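Local structure of protein VPX (Simian immunodeficiency virus, 4CC9) at residues B[74-77]-B[78-82]. The protein redirects the host CUL4A-DDB1 ubiquitin ligase, through DCAF-1, to SAMHD1 so that the proteasome degrades it, and helps carry the viral pre-integration complex into the nucleus. Residues are numbered along the deposited sequence; the frame is centred on the assembly and turned at random.
Sequences TKYR and YLCLI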
loop_
_atom_site.group_PDB
_atom_site.type_symbol
_atom_site.label_atom_id
_atom_site.label_comp_id
_atom_site.label_asym_id
_atom_site.label_seq_id
_atom_site.Cartn_x
_atom_site.Cartn_y
_atom_site.Cartn_z
ATOM N N THR B 74 -7.317 -25.253 3.901
ATOM C CA THR B 74 -8.241 -24.636 4.849
ATOM C C THR B 74 -7.543 -23.526 5.636
ATOM O O THR B 74 -8.070 -22.413 5.772
ATOM C CB THR B 74 -8.803 -25.686 5.835
ATOM O OG1 THR B 74 -9.531 -26.685 5.107
ATOM C CG2 THR B 74 -9.722 -25.041 6.850
ATOM N N LYS B 75 -6.349 -23.813 6.141
ATOM C CA LYS B 75 -5.599 -22.796 6.868
ATOM C C LYS B 75 -5.292 -21.596 5.981
ATOM O O LYS B 75 -5.305 -20.453 6.451
ATOM C CB LYS B 75 -4.307 -23.369 7.422
ATOM C CG LYS B 75 -4.510 -24.320 8.577
ATOM C CD LYS B 75 -3.216 -25.059 8.837
ATOM C CE LYS B 75 -2.568 -24.595 10.097
ATOM N NZ LYS B 75 -1.231 -25.215 10.204
ATOM N N TYR B 76 -5.049 -21.849 4.695
ATOM C CA TYR B 76 -4.667 -20.777 3.786
ATOM C C TYR B 76 -5.825 -19.816 3.481
ATOM O O TYR B 76 -5.634 -18.585 3.501
ATOM C CB TYR B 76 -4.080 -21.356 2.502
ATOM C CG TYR B 76 -3.654 -20.308 1.501
ATOM C CD1 TYR B 76 -2.414 -19.694 1.594
ATOM C CD2 TYR B 76 -4.497 -19.934 0.458
ATOM C CE1 TYR B 76 -2.026 -18.730 0.671
ATOM C CE2 TYR B 76 -4.116 -18.971 -0.468
ATOM C CZ TYR B 76 -2.883 -18.377 -0.362
ATOM O OH TYR B 76 -2.512 -17.424 -1.288
ATOM N N ARG B 77 -7.019 -20.354 3.197
ATOM C CA ARG B 77 -8.188 -19.477 3.015
ATOM C C ARG B 77 -8.444 -18.656 4.283
ATOM O O ARG B 77 -8.826 -17.486 4.217
ATOM C CB ARG B 77 -9.452 -20.258 2.630
ATOM C CG ARG B 77 -9.331 -21.026 1.304
ATOM C CD ARG B 77 -9.044 -20.092 0.127
ATOM N NE ARG B 77 -10.090 -19.083 0.016
ATOM C CZ ARG B 77 -11.183 -19.200 -0.737
ATOM N NH1 ARG B 77 -11.378 -20.287 -1.482
ATOM N NH2 ARG B 77 -12.091 -18.218 -0.746
ATOM N N TYR B 78 -8.210 -19.263 5.440
ATOM C CA TYR B 78 -8.431 -18.555 6.691
ATOM C C TYR B 78 -7.417 -17.410 6.860
ATOM O O TYR B 78 -7.789 -16.298 7.236
ATOM C CB TYR B 78 -8.374 -19.529 7.882
ATOM C CG TYR B 78 -8.202 -18.834 9.216
ATOM C CD1 TYR B 78 -9.291 -18.269 9.869
ATOM C CD2 TYR B 78 -6.955 -18.745 9.824
ATOM C CE1 TYR B 78 -9.145 -17.631 11.102
ATOM C CE2 TYR B 78 -6.799 -18.111 11.052
ATOM C CZ TYR B 78 -7.903 -17.556 11.676
ATOM O OH TYR B 78 -7.774 -16.924 12.881
ATOM N N LEU B 79 -6.142 -17.691 6.595
ATOM C CA LEU B 79 -5.093 -16.676 6.715
ATOM C C LEU B 79 -5.398 -15.463 5.835
ATOM O O LEU B 79 -5.282 -14.321 6.291
ATOM C CB LEU B 79 -3.713 -17.266 6.361
ATOM C CG LEU B 79 -2.504 -16.331 6.392
ATOM C CD1 LEU B 79 -2.310 -15.738 7.773
ATOM C CD2 LEU B 79 -1.237 -17.048 5.951
ATOM N N CYS B 80 -5.810 -15.699 4.588
ATOM C CA CYS B 80 -6.079 -14.580 3.681
ATOM C C CYS B 80 -7.180 -13.662 4.224
ATOM O O CYS B 80 -7.088 -12.436 4.098
ATOM C CB CYS B 80 -6.383 -15.071 2.255
ATOM S SG CYS B 80 -4.942 -15.869 1.402
ATOM N N LEU B 81 -8.195 -14.246 4.859
ATOM C CA LEU B 81 -9.269 -13.445 5.470
ATOM C C LEU B 81 -8.779 -12.603 6.647
ATOM O O LEU B 81 -9.174 -11.441 6.787
ATOM C CB LEU B 81 -10.419 -14.333 5.936
ATOM C CG LEU B 81 -11.288 -14.928 4.832
ATOM C CD1 LEU B 81 -12.213 -15.981 5.415
ATOM C CD2 LEU B 81 -12.092 -13.827 4.115
ATOM N N ILE B 82 -7.930 -13.184 7.497
ATOM C CA ILE B 82 -7.408 -12.437 8.639
ATOM C C ILE B 82 -6.427 -11.356 8.183
ATOM O O ILE B 82 -6.409 -10.252 8.760
ATOM C CB ILE B 82 -6.753 -13.343 9.696
ATOM C CG1 ILE B 82 -7.753 -14.409 10.160
ATOM C CG2 ILE B 82 -6.316 -12.522 10.903
ATOM C CD1 ILE B 82 -9.072 -13.814 10.681
#
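Tyr-76 and Cys-80 meet one turn apart on helix 71-91, in a local sulfur-aromatic contact in the first half of that helix. Cys-80 SG sits over one face of the Tyr-76 ring, 3.9 Å from its centroid and 23° off the ring normal. It is displaced toward the rim on the hydroxyl side, and Tyr-76 CZ is 3.7 Å from Cys-80 SG. With CG anti to the backbone N (chi1 -180°), the Tyr-76 ring lies beside its carbonyl carbon and offers a face to the sulfur. Cys-80 has SG beside its own backbone N instead (chi1 -67°), which turns the sulfur back toward the preceding turn.

The backbone beneath is regular alpha helix. Cys-80 N donates to Tyr-76 O at 3.1 Å and so ties together the same two residues. Leu-79 N to Lys-75 O is shorter, at 2.9 Å. Tyr-78 N bonds to Thr-74 O, while the bond from Leu-81 N to Arg-77 O is weak and long at 3.4 Å. Leu-81 CG also packs against Arg-77 O, 3.6 Å away. On a different side of the helix, Ile-82 CG1 lies over a face of the Tyr-78 ring, again toward its rim.

Residues 74 to 79 belong to a proposed nuclear localization signal, assigned by similarity. Tyr-76 and Arg-77 of this motif also meet another protein chain. Tyr-76 OH bonds to an acidic side chain of that chain, and Arg-77 NH2 forms a salt bridge to an acidic side chain there. Arg-77 NH1 turns back to Tyr-73 OH.

The other sides of the helix face the rest of the fold. Leu-79 packs on Thr-35 and Ile-39 of helix 25-43, where Tyr-78 OH bonds to Asn-40. Toward helix 49-66, Thr-74 touches Trp-63 and Tyr-78 meets Trp-56 edge-to-face.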